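Side-chain contacts in chitin binding domain (Burkholderia pseudomallei, PDB 3UAM), which probably binds chitin or a related polysaccharide, and belongs to the AA10 family of lytic polysaccharide mono-oxygenases: residues 26-29 / 30-34; 38-41 / 42-46. All blocks are in the same frame, centred on the assembly; numbering follows the deposited sequence. Where two conformers were deposited one is given.

Contact 1: residues 26-29 / 30-34; sequences TPES and RAVYL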
ATOM      1  N   THR A  26       6.668   9.294   3.894  1.00  9.38           N
ATOM      2  CA  THR A  26       8.019   9.338   3.310  1.00  9.88           C
ATOM      3  C   THR A  26       8.533   7.921   3.029  1.00  9.41           C
ATOM      4  O   THR A  26       8.252   6.983   3.777  1.00  9.21           O
ATOM      5  CB  THR A  26       9.041  10.093   4.180  1.00 10.92           C
ATOM      6  OG1 THR A  26       8.879   9.703   5.528  1.00 11.39           O
ATOM      7  CG2 THR A  26       8.862  11.637   4.112  1.00 11.73           C
ATOM      8  N   PRO A  27       9.174   7.728   1.877  1.00  9.36           N
ATOM      9  CA  PRO A  27       9.185   8.716   0.814  1.00  9.53           C
ATOM     10  C   PRO A  27       7.745   9.005   0.412  1.00  9.15           C
ATOM     11  O   PRO A  27       6.904   8.115   0.514  1.00  8.84           O
ATOM     12  CB  PRO A  27       9.929   8.021  -0.322  1.00  9.63           C
ATOM     13  CG  PRO A  27       9.845   6.578  -0.049  1.00  9.36           C
ATOM     14  CD  PRO A  27       9.709   6.429   1.439  1.00  9.22           C
ATOM     15  N   GLU A  28       7.486  10.218  -0.063  1.00  9.25           N
ATOM     16  CA  GLU A  28       6.143  10.653  -0.346  1.00  8.97           C
ATOM     17  C   GLU A  28       5.510   9.665  -1.330  1.00  8.31           C
ATOM     18  O   GLU A  28       6.082   9.364  -2.391  1.00  8.23           O
ATOM     19  CB  GLU A  28       6.128  12.061  -0.949  1.00  9.76           C
ATOM     20  CG  GLU A  28       6.518  13.179   0.016  1.00 10.47           C
ATOM     21  CD  GLU A  28       8.027  13.410   0.138  1.00 11.01           C
ATOM     22  OE1 GLU A  28       8.853  12.565  -0.272  1.00 10.75           O
ATOM     23  OE2 GLU A  28       8.394  14.482   0.656  1.00 12.04           O
ATOM     24  N   SER A  29       4.324   9.191  -0.981  1.00  7.59           N
ATOM     25  CA  SER A  29       3.593   8.320  -1.859  1.00  7.11           C
ATOM     26  C   SER A  29       3.061   9.156  -3.032  1.00  7.33           C
ATOM     27  O   SER A  29       3.057  10.390  -2.983  1.00  7.63           O
ATOM     28  CB  SER A  29       2.456   7.634  -1.107  1.00  6.67           C
ATOM     29  OG  SER A  29       1.397   8.530  -0.860  1.00  6.87           O
ATOM     30  N   ARG A  30       2.632   8.466  -4.081  1.00  7.06           N
ATOM     31  CA  ARG A  30       2.042   9.122  -5.226  1.00  7.40           C
ATOM     32  C   ARG A  30       0.896  10.031  -4.789  1.00  7.65           C
ATOM     33  O   ARG A  30       0.792  11.166  -5.262  1.00  8.11           O
ATOM     34  CB  ARG A  30       1.555   8.081  -6.225  1.00  7.18           C
ATOM     35  CG  ARG A  30       0.938   8.657  -7.479  1.00  7.59           C
ATOM     36  CD  ARG A  30       0.371   7.574  -8.354  1.00  7.47           C
ATOM     37  NE  ARG A  30       1.396   6.674  -8.896  1.00  7.35           N
ATOM     38  CZ  ARG A  30       1.130   5.660  -9.739  1.00  7.39           C
ATOM     39  NH1 ARG A  30      -0.100   5.456 -10.166  1.00  7.48           N
ATOM     40  NH2 ARG A  30       2.100   4.867 -10.194  1.00  7.41           N
ATOM     41  N   ALA A  31       0.057   9.534  -3.883  1.00  7.35           N
ATOM     42  CA  ALA A  31      -1.116  10.296  -3.442  1.00  7.81           C
ATOM     43  C   ALA A  31      -0.687  11.523  -2.633  1.00  8.30           C
ATOM     44  O   ALA A  31      -1.271  12.599  -2.797  1.00  8.91           O
ATOM     45  CB  ALA A  31      -2.071   9.436  -2.641  1.00  7.38           C
ATOM     46  N   VAL A  32       0.323  11.361  -1.777  1.00  8.28           N
ATOM     47  CA  VAL A  32       0.866  12.499  -0.994  1.00  8.91           C
ATOM     48  C   VAL A  32       1.383  13.599  -1.931  1.00  9.77           C
ATOM     49  O   VAL A  32       1.133  14.792  -1.709  1.00 10.43           O
ATOM     50  CB  VAL A  32       1.967  12.053  -0.015  1.00  8.57           C
ATOM     51  CG1 VAL A  32       2.770  13.244   0.520  1.00  9.04           C
ATOM     52  CG2 VAL A  32       1.333  11.268   1.126  1.00  8.15           C
ATOM     53  N   TYR A  33       2.085  13.204  -2.988  1.00 10.00           N
ATOM     54  CA  TYR A  33       2.561  14.189  -3.948  1.00 10.95           C
ATOM     55  C   TYR A  33       1.380  14.883  -4.639  1.00 11.73           C
ATOM     56  O   TYR A  33       1.454  16.072  -4.918  1.00 12.62           O
ATOM     57  CB  TYR A  33       3.440  13.551  -5.012  1.00 10.89           C
ATOM     58  CG  TYR A  33       4.917  13.459  -4.742  1.00 10.95           C
ATOM     59  CD1 TYR A  33       5.622  14.461  -4.081  1.00 11.45           C
ATOM     60  CD2 TYR A  33       5.628  12.383  -5.237  1.00 10.70           C
ATOM     61  CE1 TYR A  33       6.998  14.358  -3.899  1.00 11.60           C
ATOM     62  CE2 TYR A  33       6.978  12.268  -5.049  1.00 10.84           C
ATOM     63  CZ  TYR A  33       7.656  13.248  -4.389  1.00 11.28           C
ATOM     64  OH  TYR A  33       9.004  13.086  -4.276  1.00 11.60           O
ATOM     65  N   LEU A  34       0.298  14.160  -4.926  1.00 11.79           N
ATOM     66  CA  LEU A  34      -0.881  14.823  -5.492  1.00 12.68           C
ATOM     67  C   LEU A  34      -1.494  15.807  -4.496  1.00 13.51           C
ATOM     68  O   LEU A  34      -1.880  16.924  -4.869  1.00 14.19           O
ATOM     69  CB  LEU A  34      -1.915  13.814  -5.987  1.00 12.47           C
ATOM     70  CG  LEU A  34      -1.533  13.071  -7.275  1.00 12.39           C
ATOM     71  CD1 LEU A  34      -2.744  12.306  -7.810  1.00 12.39           C
ATOM     72  CD2 LEU A  34      -0.980  14.003  -8.341  1.00 13.04           C
TER

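Contact 2: residues 38-41 / 42-46; sequences GRLD and FGQVN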
ATOM      1  N   GLY A  38      -1.988  20.160  -4.620  1.00 17.90           N
ATOM      2  CA  GLY A  38      -3.363  20.647  -4.552  1.00 18.55           C
ATOM      3  C   GLY A  38      -4.420  19.847  -5.319  1.00 18.49           C
ATOM      4  O   GLY A  38      -5.524  20.339  -5.519  1.00 19.13           O
ATOM      5  N   ARG A  39      -4.115  18.605  -5.715  1.00 17.55           N
ATOM      6  CA  ARG A  39      -5.017  17.816  -6.572  1.00 17.40           C
ATOM      7  C   ARG A  39      -5.819  16.744  -5.834  1.00 16.65           C
ATOM      8  O   ARG A  39      -6.735  16.166  -6.400  1.00 16.69           O
ATOM      9  CB  ARG A  39      -4.207  17.192  -7.725  1.00 17.32           C
ATOM     10  CG  ARG A  39      -3.481  18.270  -8.553  1.00 18.15           C
ATOM     11  CD  ARG A  39      -2.586  17.710  -9.626  1.00 18.12           C
ATOM     12  NE  ARG A  39      -3.220  16.627 -10.367  1.00 18.10           N
ATOM     13  CZ  ARG A  39      -2.597  15.901 -11.290  1.00 18.19           C
ATOM     14  NH1 ARG A  39      -1.336  16.170 -11.604  1.00 18.73           N
ATOM     15  NH2 ARG A  39      -3.233  14.921 -11.921  1.00 18.10           N
ATOM     16  N   LEU A  40      -5.455  16.449  -4.589  1.00 16.16           N
ATOM     17  CA  LEU A  40      -6.268  15.615  -3.717  1.00 15.75           C
ATOM     18  C   LEU A  40      -6.375  16.271  -2.366  1.00 16.21           C
ATOM     19  O   LEU A  40      -5.424  16.921  -1.927  1.00 16.69           O
ATOM     20  CB  LEU A  40      -5.618  14.251  -3.523  1.00 14.75           C
ATOM     21  CG  LEU A  40      -5.622  13.272  -4.697  1.00 14.52           C
ATOM     22  CD1 LEU A  40      -4.873  12.004  -4.303  1.00 13.86           C
ATOM     23  CD2 LEU A  40      -7.043  12.942  -5.126  1.00 14.81           C
ATOM     24  N   ASP A  41      -7.492  16.101  -1.669  1.00 16.29           N
ATOM     25  CA  ASP A  41      -7.546  16.650  -0.314  1.00 16.63           C
ATOM     26  C   ASP A  41      -6.979  15.648   0.698  1.00 15.56           C
ATOM     27  O   ASP A  41      -6.640  14.536   0.346  1.00 14.65           O
ATOM     28  CB  ASP A  41      -8.944  17.155   0.060  1.00 17.70           C
ATOM     29  CG  ASP A  41      -9.988  16.082   0.029  1.00 17.42           C
ATOM     30  OD1 ASP A  41      -9.720  14.962   0.496  1.00 16.88           O
ATOM     31  OD2 ASP A  41     -11.105  16.378  -0.440  1.00 18.42           O
ATOM     32  N   PHE A  42      -6.862  16.061   1.952  1.00 15.76           N
ATOM     33  CA  PHE A  42      -6.233  15.235   2.975  1.00 15.16           C
ATOM     34  C   PHE A  42      -6.976  13.915   3.215  1.00 14.35           C
ATOM     35  O   PHE A  42      -6.340  12.870   3.324  1.00 13.62           O
ATOM     36  CB  PHE A  42      -6.118  16.035   4.289  1.00 16.01           C
ATOM     37  CG  PHE A  42      -5.268  15.378   5.338  1.00 15.65           C
ATOM     38  CD1 PHE A  42      -3.889  15.379   5.215  1.00 15.64           C
ATOM     39  CD2 PHE A  42      -5.844  14.777   6.452  1.00 15.73           C
ATOM     40  CE1 PHE A  42      -3.084  14.796   6.185  1.00 15.38           C
ATOM     41  CE2 PHE A  42      -5.053  14.186   7.425  1.00 15.54           C
ATOM     42  CZ  PHE A  42      -3.669  14.209   7.294  1.00 15.40           C
ATOM     43  N   GLY A  43      -8.313  13.959   3.314  1.00 14.21           N
ATOM     44  CA  GLY A  43      -9.096  12.729   3.485  1.00 13.50           C
ATOM     45  C   GLY A  43      -8.798  11.726   2.374  1.00 12.49           C
ATOM     46  O   GLY A  43      -8.484  10.553   2.616  1.00 11.72           O
ATOM     47  N   GLN A  44      -8.872  12.210   1.143  1.00 12.38           N
ATOM     48  CA  GLN A  44      -8.648  11.387  -0.043  1.00 11.60           C
ATOM     49  C   GLN A  44      -7.302  10.649  -0.043  1.00 10.54           C
ATOM     50  O   GLN A  44      -7.256   9.458  -0.347  1.00  9.72           O
ATOM     51  CB  GLN A  44      -8.769  12.264  -1.297  1.00 12.24           C
ATOM     52  CG  GLN A  44     -10.206  12.705  -1.599  1.00 13.09           C
ATOM     53  CD  GLN A  44     -10.296  13.637  -2.798  1.00 13.81           C
ATOM     54  OE1 GLN A  44      -9.354  14.365  -3.100  1.00 14.35           O
ATOM     55  NE2 GLN A  44     -11.422  13.609  -3.494  1.00 14.21           N
ATOM     56  N   VAL A  45      -6.208  11.349   0.281  1.00 10.40           N
ATOM     57  CA  VAL A  45      -4.865  10.743   0.347  0.50  9.80           C
ATOM     58  C   VAL A  45      -4.816   9.599   1.359  1.00  9.24           C
ATOM     59  O   VAL A  45      -4.101   8.611   1.166  1.00  8.72           O
ATOM     60  CB  VAL A  45      -3.793  11.783   0.746  0.50 10.05           C
ATOM     61  CG1 VAL A  45      -2.439  11.116   0.987  0.50  9.53           C
ATOM     62  CG2 VAL A  45      -3.667  12.838  -0.339  0.50 10.70           C
ATOM     63  N   ASN A  46      -5.579   9.766   2.439  1.00  9.49           N
ATOM     64  CA  ASN A  46      -5.598   8.858   3.594  1.00  9.26           C
ATOM     65  C   ASN A  46      -6.685   7.751   3.565  1.00  9.23           C
ATOM     66  O   ASN A  46      -6.803   6.971   4.528  1.00  8.80           O
ATOM     67  CB  ASN A  46      -5.832   9.688   4.859  1.00  9.80           C
ATOM     68  CG  ASN A  46      -4.574  10.369   5.354  1.00  9.87           C
ATOM     69  OD1 ASN A  46      -3.656   9.699   5.809  1.00  9.51           O
ATOM     70  ND2 ASN A  46      -4.503  11.689   5.223  1.00 10.26           N
TER

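Contact 1: residues 26-29 / 30-34
Ser29 and Val32 meet where the chain leaves strand 21-26 and turns into helix 30-36. The hydroxyl of Ser29 reaches forward over the first turn, and Val32 N donates to Ser29 OG at 3.2 Å in a nearly straight bond (165°). OG can do this because it sits between its own backbone N and carbonyl carbon (chi1 74°), which swings it toward the first turn of the helix. Serine suits the N-cap, being short enough to bring its hydroxyl onto the amide three residues ahead, which has no carbonyl of an earlier turn to pair with. This buried hydroxyl also bonds to Gln209, so two partners fix its rotation. One turn on, Tyr33 N donates to Ser29 O, the first regular helical bond, at 3.0 Å.

Methyl CG2 of Val32 packs against Ser29 OG at 3.4 Å, while CG1 is the branch that meets Glu28 CG, at 3.8 Å. Glu28 crosses Tyr33 at about a right angle and sets its CB over the centre of the ring, a CH-pi contact 3.9 Å from the centroid and 11° off the normal. The glutamate chain then bends at chi2, and the carboxylate plane ends nearly parallel to the ring plane. Its aliphatic part thus serves as a hydrophobic partner for the valine and the tyrosine. Arg30 points away from the turn and forms a salt bridge with Asp212 and a hydrogen bond to Leu94 O. Together these contacts make a serine N-cap, with the residue before it packed against the first helical turn, at a strand-to-helix junction.

Contact 2: residues 38-41 / 42-46
A capping box opens the short helix 42-45: Asp41, the N-cap, and Gln44, three residues on, each use a side chain to bond the other's backbone amide. Gln44 N donates to Asp41 OD1 at 3.0 Å, meeting the oxygen nearly along its C-O axis. In return, Asp41 N donates to Gln44 OE1 at 2.9 Å, from a position tilted 29° out of the amide's carbonyl plane. The aspartate reaches its target because CG lies between its backbone N and carbonyl carbon (chi1 61°), turning the carboxylate over the first turn. Its negative charge should also be favourable beside the positive end of the helix dipole. Glutamine is long enough to fold back to the cap, and Asp41 OD1 lies 3.1 Å from Gln44 CG, a tight contact, as the two side chains cross at about a right angle.

Beneath the box, Leu40 CD2 touches Gln44 OE1 at 3.4 Å. At the other end, Asn46 ND2 lies over the centre of the Phe42 ring and donates to Phe42 O at 2.9 Å.

Just upstream, Gly38 closes helix 30-36 with a Schellman motif, its positive phi being easy for glycine. Leu40 and Val45 pack against that helix through Leu34, Val32 and Tyr35, while Phe42, Val45 and Asn46 face strand 21-26 at Arg23 and His21.

The two contacts come in series along the chain, contact 1 at the start of helix 30-36 and contact 2 at the start of helix 42-45, with centres about 10 Å apart. Each contact caps the start of its helix, and the short loop between the helices brings the second against the first. They also meet directly through the backbone, where Leu34 O lies 2.9 Å from Arg39 N, a probable hydrogen bond. Gln209 of strand 205-215 is a partner shared by both contacts. The two capped helices lie in the segment that links strands 21-26 and 49-51, packed against the beta core of this LPMO-family domain.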